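Side-chain contacts in serine acetyltransferase 1, putative (Entamoeba histolytica, PDB 7BW9), which probably transfers an acetyl group from acetyl-CoA to L-serine, the step that commits serine to cysteine biosynthesis, and is captured here with cysteine bound: residues Lys33-Leu38 / Met133-Val138; Asp106-Tyr111 / Gly193-Val198; Ile164-Gly169 / Phe176-Gly181. All coordinates share one frame; numbering follows the deposited sequence.

Interaction 1. Residues Lys33-Leu38 / Met133-Val138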
loop_
_atom_site.group_PDB
_atom_site.type_symbol
_atom_site.label_atom_id
_atom_site.label_comp_id
_atom_site.label_asym_id
_atom_site.label_seq_id
_atom_site.Cartn_x
_atom_site.Cartn_y
_atom_site.Cartn_z
ATOM N N LYS A 33 2.603 -13.308 10.228
ATOM C CA LYS A 33 2.709 -13.817 8.867
ATOM C C LYS A 33 2.837 -12.662 7.881
ATOM O O LYS A 33 2.229 -11.604 8.066
ATOM C CB LYS A 33 1.487 -14.664 8.503
ATOM C CG LYS A 33 1.473 -16.057 9.127
ATOM C CD LYS A 33 0.214 -16.272 9.969
ATOM C CE LYS A 33 -0.925 -16.886 9.153
ATOM N NZ LYS A 33 -1.734 -17.858 9.952
ATOM N N SER A 34 3.631 -12.875 6.828
ATOM C CA SER A 34 3.741 -11.917 5.733
ATOM C C SER A 34 4.101 -12.650 4.446
ATOM O O SER A 34 3.213 -13.104 3.721
ATOM C CB SER A 34 4.769 -10.829 6.058
ATOM O OG SER A 34 5.955 -11.375 6.627
ATOM N N PHE A 35 5.393 -12.754 4.138
ATOM C CA PHE A 35 5.865 -13.611 3.057
ATOM C C PHE A 35 7.189 -14.218 3.497
ATOM O O PHE A 35 7.770 -13.817 4.507
ATOM C CB PHE A 35 5.988 -12.859 1.723
ATOM C CG PHE A 35 6.950 -11.718 1.753
ATOM C CD1 PHE A 35 6.524 -10.439 2.131
ATOM C CD2 PHE A 35 8.272 -11.902 1.383
ATOM C CE1 PHE A 35 7.401 -9.367 2.148
ATOM C CE2 PHE A 35 9.171 -10.840 1.410
ATOM C CZ PHE A 35 8.736 -9.570 1.795
ATOM N N LEU A 36 7.654 -15.218 2.749
ATOM C CA LEU A 36 8.652 -16.130 3.303
ATOM C C LEU A 36 9.907 -15.385 3.754
ATOM O O LEU A 36 10.317 -15.503 4.912
ATOM C CB LEU A 36 9.001 -17.224 2.297
ATOM C CG LEU A 36 9.850 -18.366 2.871
ATOM C CD1 LEU A 36 9.414 -18.728 4.295
ATOM C CD2 LEU A 36 9.751 -19.595 1.980
ATOM N N GLU A 37 10.506 -14.573 2.870
ATOM C CA GLU A 37 11.779 -13.940 3.226
ATOM C C GLU A 37 11.631 -13.012 4.426
ATOM O O GLU A 37 12.508 -12.979 5.293
ATOM C CB GLU A 37 12.361 -13.187 2.035
ATOM C CG GLU A 37 12.696 -14.067 0.862
ATOM C CD GLU A 37 11.553 -14.127 -0.135
ATOM O OE1 GLU A 37 10.385 -14.257 0.300
ATOM O OE2 GLU A 37 11.823 -14.020 -1.347
ATOM N N LEU A 38 10.517 -12.275 4.519
ATOM C CA LEU A 38 10.354 -11.351 5.644
ATOM C C LEU A 38 10.162 -12.105 6.958
ATOM O O LEU A 38 10.796 -11.784 7.977
ATOM C CB LEU A 38 9.177 -10.406 5.400
ATOM C CG LEU A 38 8.962 -9.473 6.597
ATOM C CD1 LEU A 38 10.207 -8.605 6.868
ATOM C CD2 LEU A 38 7.710 -8.617 6.431
ATOM N N MET A 133 13.708 -2.027 5.750
ATOM C CA MET A 133 15.163 -1.988 5.814
ATOM C C MET A 133 15.768 -3.357 6.109
ATOM O O MET A 133 16.851 -3.664 5.600
ATOM C CB MET A 133 15.612 -0.955 6.847
ATOM C CG MET A 133 15.407 0.496 6.362
ATOM S SD MET A 133 15.961 0.784 4.658
ATOM C CE MET A 133 17.714 0.406 4.857
ATOM N N MET A 134 15.093 -4.196 6.907
ATOM C CA MET A 134 15.485 -5.603 6.985
ATOM C C MET A 134 15.609 -6.215 5.590
ATOM O O MET A 134 16.605 -6.867 5.267
ATOM C CB MET A 134 14.467 -6.397 7.808
ATOM C CG MET A 134 14.269 -5.946 9.246
ATOM S SD MET A 134 13.126 -7.088 10.070
ATOM C CE MET A 134 13.168 -6.503 11.766
ATOM N N ILE A 135 14.602 -6.007 4.742
ATOM C CA ILE A 135 14.660 -6.549 3.388
ATOM C C ILE A 135 15.706 -5.818 2.548
ATOM O O ILE A 135 16.474 -6.452 1.808
ATOM C CB ILE A 135 13.272 -6.485 2.735
ATOM C CG1 ILE A 135 12.255 -7.203 3.613
ATOM C CG2 ILE A 135 13.299 -7.097 1.333
ATOM C CD1 ILE A 135 12.523 -8.719 3.777
ATOM N N GLN A 136 15.752 -4.477 2.634
ATOM C CA GLN A 136 16.608 -3.711 1.724
ATOM C C GLN A 136 18.081 -4.014 1.955
ATOM O O GLN A 136 18.848 -4.152 0.995
ATOM C CB GLN A 136 16.361 -2.207 1.870
ATOM C CG GLN A 136 16.770 -1.384 0.600
ATOM C CD GLN A 136 18.249 -1.037 0.558
ATOM O OE1 GLN A 136 18.900 -0.984 1.597
ATOM N NE2 GLN A 136 18.792 -0.835 -0.643
ATOM N N ARG A 137 18.499 -4.106 3.219
ATOM C CA ARG A 137 19.901 -4.388 3.499
ATOM C C ARG A 137 20.296 -5.788 3.033
ATOM O O ARG A 137 21.440 -5.997 2.610
ATOM C CB ARG A 137 20.167 -4.175 4.992
ATOM C CG ARG A 137 19.870 -2.715 5.395
ATOM C CD ARG A 137 20.603 -2.293 6.636
ATOM N NE ARG A 137 20.230 -0.963 7.121
ATOM C CZ ARG A 137 20.725 0.184 6.641
ATOM N NH1 ARG A 137 21.596 0.171 5.642
ATOM N NH2 ARG A 137 20.350 1.343 7.172
ATOM N N VAL A 138 19.362 -6.746 3.059
ATOM C CA VAL A 138 19.626 -8.043 2.448
ATOM C C VAL A 138 19.712 -7.905 0.938
ATOM O O VAL A 138 20.695 -8.323 0.315
ATOM C CB VAL A 138 18.542 -9.062 2.846
ATOM C CG1 VAL A 138 18.600 -10.257 1.922
ATOM C CG2 VAL A 138 18.701 -9.460 4.305
#
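Ile135 pushes its terminal methyl against the first turn of helix 36-45, where it meets Leu38. The contact belongs to the helical N-terminal part of serine acetyltransferase, and brings the start of helix 36-45 against the middle of helix 128-144. Ile135 CD1 lies 3.9 Å from Leu38 CD1 and equally far from Leu38 CA, so one methyl touches both the branch and the backbone of the leucine. Their side chains run roughly perpendicular where they meet. Leu38 has CG anti to its own amide nitrogen (chi1 178°), a setting that brings Leu38 CD1 across the end of Ile135, 4.1 Å from Ile135 CG1 as well. A more distant neighbour is Phe35, whose CZ stands 4.4 Å from Ile135 CD1, at a slant to the ring.

Phe35 occupies the N-cap position of helix 36-45, and its ring folds back over the helix start: Leu38 CB sits 3.7 Å above one face of the Phe35 ring, displaced toward the rim. Glu37 OE1 lies at the edge of the same ring, in its plane, while Glu37 OE2 is hydrogen-bonded to Tyr150 OH, which ties this buried carboxylate to helix 148-162. Leu154 and Ile158 of that helix also pack on Ile135, and Ile41, one turn further along helix 36-45, extends the apolar surface.

Further round helix 128-144, away from Leu38, Arg137 pairs with Asp106 of helix 96-113 and donates through NH1 and NH2 to the carbonyls of Ile172 and Gly173, which fixes the guanidinium plane with three partners. One of its faces is covered by Met133, whose CE methyl lies 3.5 Å above the centre of the Arg137 guanidinium.

Interaction 2. Residues Asp106-Tyr111 / Gly193-Val198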
loop_
_atom_site.group_PDB
_atom_site.type_symbol
_atom_site.label_atom_id
_atom_site.label_comp_id
_atom_site.label_asym_id
_atom_site.label_seq_id
_atom_site.Cartn_x
_atom_site.Cartn_y
_atom_site.Cartn_z
ATOM N N ASP A 106 18.849 1.110 12.959
ATOM C CA ASP A 106 17.601 1.648 12.416
ATOM C C ASP A 106 16.506 1.662 13.484
ATOM O O ASP A 106 15.745 2.633 13.597
ATOM C CB ASP A 106 17.149 0.843 11.189
ATOM C CG ASP A 106 18.139 0.925 10.008
ATOM O OD1 ASP A 106 18.827 1.972 9.822
ATOM O OD2 ASP A 106 18.225 -0.073 9.251
ATOM N N ILE A 107 16.426 0.598 14.289
ATOM C CA ILE A 107 15.441 0.537 15.370
ATOM C C ILE A 107 15.691 1.639 16.388
ATOM O O ILE A 107 14.753 2.300 16.854
ATOM C CB ILE A 107 15.467 -0.854 16.028
ATOM C CG1 ILE A 107 14.849 -1.891 15.089
ATOM C CG2 ILE A 107 14.796 -0.825 17.403
ATOM C CD1 ILE A 107 15.421 -3.267 15.305
ATOM N N ILE A 108 16.952 1.840 16.765
ATOM C CA ILE A 108 17.298 2.937 17.667
ATOM C C ILE A 108 16.860 4.266 17.069
ATOM O O ILE A 108 16.273 5.108 17.757
ATOM C CB ILE A 108 18.808 2.938 17.965
ATOM C CG1 ILE A 108 19.209 1.708 18.804
ATOM C CG2 ILE A 108 19.225 4.260 18.616
ATOM C CD1 ILE A 108 18.302 1.423 19.967
ATOM N N ALA A 109 17.146 4.469 15.777
ATOM C CA ALA A 109 16.780 5.716 15.104
ATOM C C ALA A 109 15.276 5.916 15.111
ATOM O O ALA A 109 14.793 7.047 15.251
ATOM C CB ALA A 109 17.292 5.718 13.661
ATOM N N ALA A 110 14.518 4.822 14.940
ATOM C CA ALA A 110 13.060 4.914 14.988
ATOM C C ALA A 110 12.597 5.339 16.376
ATOM O O ALA A 110 11.682 6.166 16.514
ATOM C CB ALA A 110 12.426 3.567 14.597
ATOM N N TYR A 111 13.213 4.766 17.407
ATOM C CA TYR A 111 12.803 5.088 18.796
ATOM C C TYR A 111 13.085 6.553 19.143
ATOM O O TYR A 111 12.233 7.164 19.747
ATOM C CB TYR A 111 13.446 4.158 19.820
ATOM C CG TYR A 111 13.114 4.523 21.241
ATOM C CD1 TYR A 111 11.861 4.279 21.769
ATOM C CD2 TYR A 111 14.055 5.121 22.056
ATOM C CE1 TYR A 111 11.554 4.605 23.076
ATOM C CE2 TYR A 111 13.768 5.452 23.367
ATOM C CZ TYR A 111 12.514 5.196 23.875
ATOM O OH TYR A 111 12.249 5.535 25.162
ATOM N N GLY A 193 22.885 9.237 3.560
ATOM C CA GLY A 193 23.864 9.216 4.633
ATOM C C GLY A 193 23.323 8.645 5.930
ATOM O O GLY A 193 22.388 7.839 5.939
ATOM N N ASN A 194 23.911 9.081 7.051
ATOM C CA ASN A 194 23.586 8.561 8.374
ATOM C C ASN A 194 22.582 9.462 9.089
ATOM O O ASN A 194 22.528 10.675 8.861
ATOM C CB ASN A 194 24.845 8.423 9.238
ATOM C CG ASN A 194 25.934 7.590 8.567
ATOM O OD1 ASN A 194 25.657 6.598 7.890
ATOM N ND2 ASN A 194 27.183 8.016 8.730
ATOM N N TRP A 195 21.782 8.843 9.961
ATOM C CA TRP A 195 20.804 9.548 10.790
ATOM C C TRP A 195 19.803 10.340 9.953
ATOM O O TRP A 195 19.377 11.423 10.343
ATOM C CB TRP A 195 21.502 10.462 11.816
ATOM C CG TRP A 195 21.896 9.685 13.032
ATOM C CD1 TRP A 195 23.132 9.220 13.336
ATOM C CD2 TRP A 195 21.027 9.231 14.081
ATOM N NE1 TRP A 195 23.100 8.516 14.514
ATOM C CE2 TRP A 195 21.820 8.505 14.993
ATOM C CE3 TRP A 195 19.653 9.360 14.333
ATOM C CZ2 TRP A 195 21.296 7.932 16.146
ATOM C CZ3 TRP A 195 19.130 8.779 15.474
ATOM C CH2 TRP A 195 19.950 8.075 16.369
ATOM N N CYS A 196 19.410 9.820 8.797
ATOM C CA CYS A 196 18.372 10.482 8.022
ATOM C C CYS A 196 16.992 10.002 8.447
ATOM O O CYS A 196 16.824 8.886 8.958
ATOM C CB CYS A 196 18.593 10.257 6.530
ATOM S SG CYS A 196 20.105 11.153 6.007
ATOM N N ARG A 197 16.011 10.882 8.262
ATOM C CA ARG A 197 14.614 10.616 8.588
ATOM C C ARG A 197 13.756 11.066 7.417
ATOM O O ARG A 197 13.864 12.211 6.957
ATOM C CB ARG A 197 14.191 11.326 9.878
ATOM C CG ARG A 197 12.846 10.881 10.445
ATOM C CD ARG A 197 12.684 11.324 11.906
ATOM N NE ARG A 197 12.388 12.748 12.015
ATOM C CZ ARG A 197 13.237 13.665 12.479
ATOM N NH1 ARG A 197 14.441 13.305 12.896
ATOM N NH2 ARG A 197 12.876 14.946 12.524
ATOM N N VAL A 198 12.918 10.160 6.933
ATOM C CA VAL A 198 12.100 10.374 5.751
ATOM C C VAL A 198 10.665 9.979 6.084
ATOM O O VAL A 198 10.437 8.945 6.713
ATOM C CB VAL A 198 12.637 9.550 4.563
ATOM C CG1 VAL A 198 11.706 9.643 3.401
ATOM C CG2 VAL A 198 14.055 10.000 4.177
#
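The indole of Trp195 rests its six-membered ring against the helix at Ala109. The same indole stacks with the ring of His175, and meets that of Phe229 with the two planes only about 5° from parallel. Contact with the helix is made by the outer carbons CZ3 and CH2. Trp195 CZ3 lies 3.9 Å from Ala109 CA and 4.0 Å from Ala109 CB; the alpha carbon approaches the ring obliquely. Trp195 CH2 is 4.1 Å from Ala109 CA, and a longer contact of 4.5 Å joins it to Ile108 CG2. Because Ala109 ends at CB, the ring's outer carbons touch its alpha carbon as well as its methyl.

Trp195 lies in a turn of the left-handed beta-helix, between strands 191-192 and 197-198, with positive phi (58°). Its CG is anti to the carbonyl carbon (chi1 -84°), which sends the indole out of the coil toward helix 96-113. Backbone hydrogen bonds link Trp195 to Asn174 and Cys196 to Phe177 in the coil before. Phe177 also packs on Ala109 and Ala110, so two successive coils both touch the helix at Ala109. Ile108 has a further neighbour in Val309 of the second subunit. At the start of this helical turn, Asp106 OD1 accepts a hydrogen bond from Phe176 N, a direct polar tie between helix and coil.

Interaction 3. Residues Ile164-Gly169 / Phe176-Gly181. With CYS (cysteine), chain D.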
loop_
_atom_site.group_PDB
_atom_site.type_symbol
_atom_site.label_atom_id
_atom_site.label_comp_id
_atom_site.label_asym_id
_atom_site.label_seq_id
_atom_site.Cartn_x
_atom_site.Cartn_y
_atom_site.Cartn_z
ATOM N N ILE A 164 6.106 0.946 0.700
ATOM C CA ILE A 164 7.395 1.629 0.618
ATOM C C ILE A 164 8.204 1.024 -0.518
ATOM O O ILE A 164 8.394 -0.202 -0.575
ATOM C CB ILE A 164 8.179 1.526 1.935
ATOM C CG1 ILE A 164 7.350 2.046 3.109
ATOM C CG2 ILE A 164 9.532 2.273 1.798
ATOM C CD1 ILE A 164 8.028 1.786 4.458
ATOM N N ASP A 165 8.700 1.878 -1.407
ATOM C CA ASP A 165 9.345 1.444 -2.644
ATOM C C ASP A 165 10.800 1.879 -2.609
ATOM O O ASP A 165 11.105 3.046 -2.888
ATOM C CB ASP A 165 8.615 2.026 -3.849
ATOM C CG ASP A 165 9.042 1.401 -5.159
ATOM O OD1 ASP A 165 10.085 0.715 -5.196
ATOM O OD2 ASP A 165 8.319 1.592 -6.164
ATOM N N ILE A 166 11.704 0.951 -2.286
ATOM C CA ILE A 166 13.137 1.235 -2.255
ATOM C C ILE A 166 13.853 0.280 -3.196
ATOM O O ILE A 166 13.692 -0.948 -3.093
ATOM C CB ILE A 166 13.730 1.112 -0.838
ATOM C CG1 ILE A 166 13.006 2.022 0.139
ATOM C CG2 ILE A 166 15.234 1.417 -0.863
ATOM C CD1 ILE A 166 13.567 1.938 1.546
ATOM N N HIS A 167 14.666 0.836 -4.087
ATOM C CA HIS A 167 15.367 -0.004 -5.042
ATOM C C HIS A 167 16.478 -0.798 -4.345
ATOM O O HIS A 167 17.098 -0.314 -3.398
ATOM C CB HIS A 167 15.953 0.842 -6.169
ATOM C CG HIS A 167 16.315 0.051 -7.384
ATOM N ND1 HIS A 167 17.515 -0.617 -7.504
ATOM C CD2 HIS A 167 15.627 -0.198 -8.525
ATOM C CE1 HIS A 167 17.549 -1.250 -8.665
ATOM N NE2 HIS A 167 16.419 -1.006 -9.307
ATOM N N PRO A 168 16.732 -2.036 -4.783
ATOM C CA PRO A 168 17.842 -2.797 -4.186
ATOM C C PRO A 168 19.201 -2.140 -4.370
ATOM O O PRO A 168 20.110 -2.358 -3.556
ATOM C CB PRO A 168 17.766 -4.162 -4.899
ATOM C CG PRO A 168 17.009 -3.883 -6.179
ATOM C CD PRO A 168 16.026 -2.801 -5.827
ATOM N N GLY A 169 19.374 -1.331 -5.412
ATOM C CA GLY A 169 20.637 -0.641 -5.610
ATOM C C GLY A 169 20.875 0.533 -4.689
ATOM O O GLY A 169 22.022 0.962 -4.544
ATOM N N PHE A 176 18.950 4.839 9.820
ATOM C CA PHE A 176 17.997 5.383 8.860
ATOM C C PHE A 176 16.580 5.102 9.343
ATOM O O PHE A 176 16.245 3.946 9.637
ATOM C CB PHE A 176 18.234 4.772 7.472
ATOM C CG PHE A 176 17.303 5.290 6.406
ATOM C CD1 PHE A 176 17.209 6.653 6.156
ATOM C CD2 PHE A 176 16.525 4.418 5.655
ATOM C CE1 PHE A 176 16.351 7.141 5.171
ATOM C CE2 PHE A 176 15.676 4.894 4.672
ATOM C CZ PHE A 176 15.592 6.258 4.426
ATOM N N PHE A 177 15.743 6.140 9.407
ATOM C CA PHE A 177 14.366 6.002 9.889
ATOM C C PHE A 177 13.370 6.511 8.847
ATOM O O PHE A 177 13.404 7.688 8.455
ATOM C CB PHE A 177 14.165 6.740 11.216
ATOM C CG PHE A 177 12.743 6.681 11.756
ATOM C CD1 PHE A 177 11.964 5.524 11.624
ATOM C CD2 PHE A 177 12.206 7.764 12.439
ATOM C CE1 PHE A 177 10.674 5.466 12.144
ATOM C CE2 PHE A 177 10.908 7.717 12.953
ATOM C CZ PHE A 177 10.145 6.564 12.805
ATOM N N ILE A 178 12.483 5.622 8.403
ATOM C CA ILE A 178 11.301 5.987 7.627
ATOM C C ILE A 178 10.101 5.897 8.559
ATOM O O ILE A 178 9.811 4.818 9.094
ATOM C CB ILE A 178 11.119 5.076 6.402
ATOM C CG1 ILE A 178 12.240 5.301 5.393
ATOM C CG2 ILE A 178 9.762 5.311 5.737
ATOM C CD1 ILE A 178 12.215 4.335 4.244
ATOM N N ASP A 179 9.429 7.025 8.786
ATOM C CA ASP A 179 8.202 7.065 9.581
ATOM C C ASP A 179 7.004 7.014 8.645
ATOM O O ASP A 179 6.955 7.765 7.666
ATOM C CB ASP A 179 8.132 8.321 10.456
ATOM C CG ASP A 179 7.182 8.158 11.662
ATOM O OD1 ASP A 179 6.581 7.068 11.834
ATOM O OD2 ASP A 179 7.035 9.128 12.444
ATOM N N HIS A 180 6.055 6.114 8.943
ATOM C CA HIS A 180 4.830 5.911 8.167
ATOM C C HIS A 180 5.147 5.278 6.816
ATOM O O HIS A 180 4.812 4.112 6.594
ATOM C CB HIS A 180 4.048 7.221 7.992
ATOM C CG HIS A 180 3.709 7.902 9.287
ATOM N ND1 HIS A 180 2.987 7.285 10.287
ATOM C CD2 HIS A 180 3.998 9.147 9.746
ATOM C CE1 HIS A 180 2.847 8.119 11.306
ATOM N NE2 HIS A 180 3.454 9.255 11.007
ATOM N N GLY A 181 5.744 6.031 5.889
ATOM C CA GLY A 181 6.428 5.435 4.762
ATOM C C GLY A 181 5.617 5.177 3.504
ATOM O O GLY A 181 6.222 5.037 2.430
HETATM N N CYS D . 5.009 9.614 14.205
HETATM C CA CYS D . 5.245 11.046 14.530
HETATM C C CYS D . 4.488 11.450 15.810
HETATM O O CYS D . 3.783 10.666 16.363
HETATM C CB CYS D . 4.870 11.927 13.346
HETATM S SG CYS D . 3.118 11.871 12.905
HETATM O OXT CYS D . 4.657 12.585 16.229
#
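Ile164 and Ile178 lie alongside, their side chains running opposite ways, whereas Ile166 meets Ile178 tip to tip. The end methyls Ile166 CD1 and Ile178 CD1 are 3.9 Å apart, and Ile164 CD1 lies 4.1 Å from the branch methyl Ile178 CG2. All three isoleucines place CG1 anti to the carbonyl carbon and keep chi2 near 180°, an extended shape that carries each CD1 into the interior. This is the inside of the first coil of the left-handed beta-helix: strands 165-166 and 177-178 belong to two different faces of the prism, and the isoleucines in and just before them pack between. Helix 128-144 closes over this end, with Val132 on Ile164 and Gln136 on Ile166. Gly181, with positive phi (90°), passes close by: its carbonyl O is 3.3 Å from Ile164 CG1.

Outside the same coil, Asp179 and His180 face the bound cysteine. The ligand amino group donates a hydrogen bond to Asp179 OD2 at 2.7 Å. Its SG approaches the edge of the His180 ring, near the ring plane, 3.2 Å from NE2. Asp179 OD1 stands 3.7 Å above the centre of the same ring. The other ring nitrogen, His180 ND1, is hydrogen-bonded to Asp165 OD2 of the third subunit, which fixes the ring's rotation. Asp114 of the same chain and Arg222 of the third subunit are also hydrogen-bonded to the ligand. The site thus spans a subunit interface; the hydrogen-bonded amino group and the sulfur at the His180 edge are consistent with cysteine occupying the serine site as a feedback inhibitor, as in related enzymes.

In the fold
The three contacts run from the helical N-terminal part into the left-handed beta-helix. Centres lie about 18 Å apart for interactions 1 and 2, about 12 Å for 1 and 3, and about 11 Å for 2 and 3. Along the chain, interactions 1 and 2 alternate their segments, while interaction 3 follows the whole of interaction 1 and falls between the two segments of interaction 2. Helix 128-144 joins interaction 1 to the first coil through Gln136 and Met133. Interactions 2 and 3 share a sheet in which strands 177-178 and 197-198 are neighbours. Helices 96-113 and 128-144 thus seat the helical part on the coil that supplies Asp179 and His180 to the cysteine site.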